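ADP-ribosylglycohydrolase (Thermus thermophilus, PDB 2YZV) belongs to the all-helical ADP-ribosylglycohydrolase family and holds two magnesium ions in its metal site. Local coordinates at residues Val28-Val39 with Arg243-Asp253. Sequence-based numbering, arbitrary orientation.
Sequences VEGLPKGTFPEV and RLAVNLGGDAD. With MG (magnesium ion), chain B; MG (magnesium ion), chain C.
N247 grips the backbone of V39 with both ends of its amide. V39 N gives a nearly straight bond to N247 OD1 (2.9 Å), while N247 ND2 gives one to V39 O (3.1 Å), each on a lone pair in the acceptor's carbonyl plane. Asparagine suits the place because a single flat group both accepts and donates here. The second hydrogen of ND2 goes back to R243 O, and water 2 bridges OD1 to F36 O, so the rotation of the amide is fixed. The F36 ring meets this amide with its edge, F36 CE1 lying 3.3 Å from N247 OD1, and V28 CG1 lies over one face, offset toward the rim. With chi1 at 57°, CG of F36 sits between the backbone N and carbonyl carbon, which brings the ring in beside N247 and G249.

Two backbone bonds join the loops: G30 N to G250 O (2.7 Å) and G250 N to L31 O (2.8 Å). G249 has positive phi, and a CB there would collide with L31 O; glycine lets the carbonyl come within 3.3 Å of its CA. K33 runs extended alongside L248, its aliphatic part meeting that side chain before NZ bonds to P214 O. V28 CG2 packs on A252 CB, a small buried residue at the start of helix 252-267.

G249 and G250 lead directly to D251, the centre of an inverse gamma turn, and on to D253. D251 OD1 and D253 OD2 bind one magnesium and D253 OD1 the other. The E29 carboxylate lies alongside that of D251, their planes 41° apart, with E29 OE2 3.5 Å from D253 OD2. N128 donates to D251 OD2, positioning the carboxylate, and T56, D58 and T254 complete the two-magnesium site characteristic of the ADP-ribosylglycohydrolase fold.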
ATOM      1  N   VAL A  28       8.628 -10.714   9.957  1.00 11.32           N
ATOM      2  CA  VAL A  28       8.050 -12.053  10.016  1.00 12.70           C
ATOM      3  C   VAL A  28       7.529 -12.559   8.681  1.00 11.85           C
ATOM      4  O   VAL A  28       6.687 -13.454   8.637  1.00 11.88           O
ATOM      5  CB  VAL A  28       6.907 -12.119  11.042  1.00 15.10           C
ATOM      6  CG1 VAL A  28       7.463 -11.946  12.448  1.00 17.03           C
ATOM      7  CG2 VAL A  28       5.882 -11.044  10.738  1.00 14.43           C
ATOM      8  N   GLU A  29       8.031 -11.993   7.590  1.00 13.46           N
ATOM      9  CA  GLU A  29       7.598 -12.424   6.269  1.00 15.02           C
ATOM     10  C   GLU A  29       7.875 -13.911   6.069  1.00 14.36           C
ATOM     11  O   GLU A  29       8.970 -14.390   6.360  1.00 16.22           O
ATOM     12  CB  GLU A  29       8.310 -11.611   5.182  1.00 17.74           C
ATOM     13  CG  GLU A  29       8.126 -12.170   3.777  1.00 22.19           C
ATOM     14  CD  GLU A  29       8.606 -11.222   2.696  1.00 25.49           C
ATOM     15  OE1 GLU A  29       9.552 -10.448   2.955  1.00 26.63           O
ATOM     16  OE2 GLU A  29       8.046 -11.262   1.579  1.00 29.27           O
ATOM     17  N   GLY A  30       6.867 -14.637   5.592  1.00 13.94           N
ATOM     18  CA  GLY A  30       7.022 -16.061   5.343  1.00 14.94           C
ATOM     19  C   GLY A  30       6.758 -16.986   6.518  1.00 15.84           C
ATOM     20  O   GLY A  30       6.782 -18.208   6.359  1.00 17.86           O
ATOM     21  N   LEU A  31       6.508 -16.424   7.697  1.00 14.02           N
ATOM     22  CA  LEU A  31       6.247 -17.247   8.874  1.00 14.37           C
ATOM     23  C   LEU A  31       4.766 -17.558   9.002  1.00 14.90           C
ATOM     24  O   LEU A  31       3.926 -16.680   8.830  1.00 14.52           O
ATOM     25  CB  LEU A  31       6.708 -16.541  10.148  1.00 14.96           C
ATOM     26  CG  LEU A  31       8.172 -16.112  10.256  1.00 15.96           C
ATOM     27  CD1 LEU A  31       8.412 -15.510  11.630  1.00 18.21           C
ATOM     28  CD2 LEU A  31       9.090 -17.303  10.029  1.00 18.12           C
ATOM     29  N   PRO A  32       4.426 -18.819   9.301  1.00 16.05           N
ATOM     30  CA  PRO A  32       3.013 -19.180   9.444  1.00 15.81           C
ATOM     31  C   PRO A  32       2.425 -18.531  10.691  1.00 15.07           C
ATOM     32  O   PRO A  32       3.098 -18.411  11.718  1.00 15.01           O
ATOM     33  CB  PRO A  32       3.053 -20.702   9.556  1.00 15.82           C
ATOM     34  CG  PRO A  32       4.268 -21.066   8.777  1.00 17.54           C
ATOM     35  CD  PRO A  32       5.264 -20.027   9.232  1.00 16.71           C
ATOM     36  N   LYS A  33       1.169 -18.109  10.599  1.00 13.76           N
ATOM     37  CA  LYS A  33       0.496 -17.473  11.724  1.00 14.14           C
ATOM     38  C   LYS A  33       0.527 -18.348  12.976  1.00 14.95           C
ATOM     39  O   LYS A  33       0.419 -19.570  12.894  1.00 16.89           O
ATOM     40  CB  LYS A  33      -0.958 -17.166  11.349  1.00 13.54           C
ATOM     41  CG  LYS A  33      -1.753 -16.465  12.437  1.00 14.71           C
ATOM     42  CD  LYS A  33      -3.194 -16.221  12.005  1.00 17.99           C
ATOM     43  CE  LYS A  33      -3.974 -15.493  13.087  1.00 20.27           C
ATOM     44  NZ  LYS A  33      -5.411 -15.321  12.724  1.00 19.07           N
ATOM     45  N   GLY A  34       0.693 -17.708  14.130  1.00 16.00           N
ATOM     46  CA  GLY A  34       0.705 -18.421  15.396  1.00 17.27           C
ATOM     47  C   GLY A  34       1.890 -19.319  15.702  1.00 19.23           C
ATOM     48  O   GLY A  34       1.808 -20.142  16.614  1.00 20.01           O
ATOM     49  N   THR A  35       2.984 -19.176  14.963  1.00 18.69           N
ATOM     50  CA  THR A  35       4.163 -20.004  15.209  1.00 20.81           C
ATOM     51  C   THR A  35       5.319 -19.166  15.744  1.00 21.20           C
ATOM     52  O   THR A  35       6.424 -19.675  15.949  1.00 22.92           O
ATOM     53  CB  THR A  35       4.644 -20.716  13.924  1.00 18.92           C
ATOM     54  OG1 THR A  35       5.064 -19.740  12.965  1.00 19.75           O
ATOM     55  CG2 THR A  35       3.531 -21.563  13.325  1.00 18.94           C
ATOM     56  N   PHE A  36       5.062 -17.882  15.975  1.00 20.26           N
ATOM     57  CA  PHE A  36       6.090 -16.974  16.470  1.00 19.81           C
ATOM     58  C   PHE A  36       5.521 -15.989  17.489  1.00 20.73           C
ATOM     59  O   PHE A  36       4.334 -15.659  17.455  1.00 20.10           O
ATOM     60  CB  PHE A  36       6.705 -16.214  15.291  1.00 17.84           C
ATOM     61  CG  PHE A  36       5.700 -15.442  14.479  1.00 17.19           C
ATOM     62  CD1 PHE A  36       5.354 -14.141  14.829  1.00 16.81           C
ATOM     63  CD2 PHE A  36       5.078 -16.032  13.382  1.00 15.62           C
ATOM     64  CE1 PHE A  36       4.401 -13.435  14.097  1.00 18.13           C
ATOM     65  CE2 PHE A  36       4.124 -15.338  12.642  1.00 17.64           C
ATOM     66  CZ  PHE A  36       3.783 -14.036  12.999  1.00 17.94           C
ATOM     67  N   PRO A  37       6.366 -15.513  18.419  1.00 21.22           N
ATOM     68  CA  PRO A  37       5.956 -14.560  19.458  1.00 21.43           C
ATOM     69  C   PRO A  37       5.412 -13.274  18.848  1.00 19.87           C
ATOM     70  O   PRO A  37       5.876 -12.840  17.794  1.00 20.16           O
ATOM     71  CB  PRO A  37       7.247 -14.325  20.235  1.00 22.45           C
ATOM     72  CG  PRO A  37       7.954 -15.646  20.103  1.00 23.26           C
ATOM     73  CD  PRO A  37       7.757 -15.950  18.638  1.00 21.11           C
ATOM     74  N   GLU A  38       4.441 -12.658  19.513  1.00 19.81           N
ATOM     75  CA  GLU A  38       3.857 -11.430  18.991  1.00 19.51           C
ATOM     76  C   GLU A  38       4.889 -10.361  18.674  1.00 19.71           C
ATOM     77  O   GLU A  38       5.699  -9.982  19.524  1.00 20.37           O
ATOM     78  CB  GLU A  38       2.833 -10.833  19.962  1.00 19.46           C
ATOM     79  CG  GLU A  38       2.305  -9.480  19.478  1.00 20.35           C
ATOM     80  CD  GLU A  38       1.369  -8.806  20.460  1.00 23.24           C
ATOM     81  OE1 GLU A  38       1.658  -8.830  21.673  1.00 22.46           O
ATOM     82  OE2 GLU A  38       0.352  -8.236  20.011  1.00 23.75           O
ATOM     83  N   VAL A  39       4.849  -9.882  17.437  1.00 17.97           N
ATOM     84  CA  VAL A  39       5.742  -8.826  16.989  1.00 18.85           C
ATOM     85  C   VAL A  39       5.113  -7.521  17.461  1.00 18.56           C
ATOM     86  O   VAL A  39       3.930  -7.273  17.206  1.00 18.38           O
ATOM     87  CB  VAL A  39       5.846  -8.800  15.453  1.00 21.05           C
ATOM     88  CG1 VAL A  39       6.701  -7.624  15.008  1.00 20.84           C
ATOM     89  CG2 VAL A  39       6.433 -10.104  14.956  1.00 21.80           C
ATOM     90  N   ARG A 243      -0.234  -4.255  14.653  1.00 10.34           N
ATOM     91  CA  ARG A 243       0.220  -5.509  15.245  1.00 10.15           C
ATOM     92  C   ARG A 243      -0.671  -6.663  14.793  1.00  9.87           C
ATOM     93  O   ARG A 243      -0.186  -7.765  14.552  1.00 10.00           O
ATOM     94  CB  ARG A 243       0.253  -5.401  16.772  1.00 13.16           C
ATOM     95  CG  ARG A 243       1.446  -4.600  17.258  1.00 15.41           C
ATOM     96  CD  ARG A 243       1.378  -4.300  18.738  1.00 20.48           C
ATOM     97  NE  ARG A 243       2.566  -3.574  19.175  1.00 25.47           N
ATOM     98  CZ  ARG A 243       2.663  -2.923  20.329  1.00 28.03           C
ATOM     99  NH1 ARG A 243       1.634  -2.900  21.166  1.00 28.42           N
ATOM    100  NH2 ARG A 243       3.791  -2.303  20.649  1.00 28.55           N
ATOM    101  N   LEU A 244      -1.972  -6.418  14.666  1.00 10.12           N
ATOM    102  CA  LEU A 244      -2.869  -7.473  14.208  1.00 10.36           C
ATOM    103  C   LEU A 244      -2.486  -7.878  12.791  1.00  9.82           C
ATOM    104  O   LEU A 244      -2.424  -9.061  12.465  1.00 11.65           O
ATOM    105  CB  LEU A 244      -4.328  -7.000  14.212  1.00 10.97           C
ATOM    106  CG  LEU A 244      -5.014  -6.850  15.569  1.00 12.12           C
ATOM    107  CD1 LEU A 244      -6.464  -6.432  15.343  1.00 13.16           C
ATOM    108  CD2 LEU A 244      -4.952  -8.166  16.332  1.00 12.99           C
ATOM    109  N   ALA A 245      -2.215  -6.883  11.954  1.00 10.11           N
ATOM    110  CA  ALA A 245      -1.863  -7.148  10.567  1.00  9.68           C
ATOM    111  C   ALA A 245      -0.581  -7.947  10.382  1.00 10.33           C
ATOM    112  O   ALA A 245      -0.572  -8.964   9.687  1.00  9.95           O
ATOM    113  CB  ALA A 245      -1.762  -5.833   9.795  1.00  9.48           C
ATOM    114  N   VAL A 246       0.504  -7.500  10.995  1.00 10.42           N
ATOM    115  CA  VAL A 246       1.760  -8.203  10.800  1.00 11.10           C
ATOM    116  C   VAL A 246       1.829  -9.561  11.475  1.00 11.47           C
ATOM    117  O   VAL A 246       2.526 -10.448  10.993  1.00 10.54           O
ATOM    118  CB  VAL A 246       2.978  -7.341  11.223  1.00 12.61           C
ATOM    119  CG1 VAL A 246       2.991  -6.047  10.420  1.00 13.55           C
ATOM    120  CG2 VAL A 246       2.949  -7.064  12.709  1.00 14.06           C
ATOM    121  N   ASN A 247       1.090  -9.747  12.564  1.00 11.07           N
ATOM    122  CA  ASN A 247       1.129 -11.029  13.243  1.00 11.17           C
ATOM    123  C   ASN A 247       0.359 -12.142  12.543  1.00 11.58           C
ATOM    124  O   ASN A 247       0.263 -13.259  13.053  1.00 13.70           O
ATOM    125  CB  ASN A 247       0.709 -10.863  14.704  1.00 12.45           C
ATOM    126  CG  ASN A 247       1.851 -10.349  15.560  1.00 13.80           C
ATOM    127  OD1 ASN A 247       2.813 -11.078  15.832  1.00 13.34           O
ATOM    128  ND2 ASN A 247       1.773  -9.086  15.963  1.00 13.46           N
ATOM    129  N   LEU A 248      -0.178 -11.838  11.364  1.00 11.37           N
ATOM    130  CA  LEU A 248      -0.866 -12.845  10.566  1.00 12.03           C
ATOM    131  C   LEU A 248       0.232 -13.638   9.868  1.00 12.68           C
ATOM    132  O   LEU A 248      -0.001 -14.725   9.348  1.00 12.48           O
ATOM    133  CB  LEU A 248      -1.745 -12.196   9.501  1.00 12.60           C
ATOM    134  CG  LEU A 248      -2.999 -11.462   9.960  1.00 12.21           C
ATOM    135  CD1 LEU A 248      -3.632 -10.789   8.756  1.00 10.84           C
ATOM    136  CD2 LEU A 248      -3.975 -12.433  10.611  1.00 12.94           C
ATOM    137  N   GLY A 249       1.436 -13.072   9.858  1.00 12.65           N
ATOM    138  CA  GLY A 249       2.553 -13.729   9.205  1.00 13.17           C
ATOM    139  C   GLY A 249       2.373 -13.741   7.698  1.00 13.65           C
ATOM    140  O   GLY A 249       1.696 -12.876   7.137  1.00 13.44           O
ATOM    141  N   GLY A 250       2.971 -14.726   7.035  1.00 13.83           N
ATOM    142  CA  GLY A 250       2.857 -14.807   5.589  1.00 14.50           C
ATOM    143  C   GLY A 250       3.472 -13.590   4.920  1.00 12.54           C
ATOM    144  O   GLY A 250       4.595 -13.200   5.243  1.00 14.18           O
ATOM    145  N   ASP A 251       2.738 -12.980   3.994  1.00 12.59           N
ATOM    146  CA  ASP A 251       3.228 -11.802   3.282  1.00 13.83           C
ATOM    147  C   ASP A 251       2.948 -10.590   4.164  1.00 12.23           C
ATOM    148  O   ASP A 251       2.273  -9.642   3.761  1.00 11.76           O
ATOM    149  CB  ASP A 251       2.507 -11.677   1.936  1.00 16.12           C
ATOM    150  CG  ASP A 251       3.277 -10.830   0.941  1.00 21.78           C
ATOM    151  OD1 ASP A 251       4.527 -10.827   1.002  1.00 25.38           O
ATOM    152  OD2 ASP A 251       2.638 -10.187   0.084  1.00 24.96           O
ATOM    153  N   ALA A 252       3.496 -10.636   5.371  1.00 10.96           N
ATOM    154  CA  ALA A 252       3.295  -9.599   6.376  1.00 10.34           C
ATOM    155  C   ALA A 252       3.795  -8.207   6.022  1.00 10.55           C
ATOM    156  O   ALA A 252       3.227  -7.215   6.477  1.00 11.90           O
ATOM    157  CB  ALA A 252       3.911 -10.046   7.694  1.00 11.49           C
ATOM    158  N   ASP A 253       4.861  -8.122   5.237  1.00  9.67           N
ATOM    159  CA  ASP A 253       5.380  -6.814   4.857  1.00 10.32           C
ATOM    160  C   ASP A 253       4.348  -6.067   4.018  1.00 10.49           C
ATOM    161  O   ASP A 253       4.131  -4.871   4.204  1.00 11.06           O
ATOM    162  CB  ASP A 253       6.690  -6.944   4.066  1.00 12.02           C
ATOM    163  CG  ASP A 253       6.552  -7.800   2.817  1.00 15.72           C
ATOM    164  OD1 ASP A 253       7.202  -7.473   1.803  1.00 16.93           O
ATOM    165  OD2 ASP A 253       5.818  -8.807   2.844  1.00 15.51           O
TER
HETATM  166 MG    MG B 501       5.486  -8.858   0.342  1.00 18.38          MG
HETATM  167 MG    MG C 502       8.135  -6.537   0.328  1.00 30.04          MG
HETATM  168  O   HOH W   1       0.806 -15.021  14.894  1.00 15.71           O
HETATM  169  O   HOH W   2       2.518 -13.810  16.746  1.00 16.13           O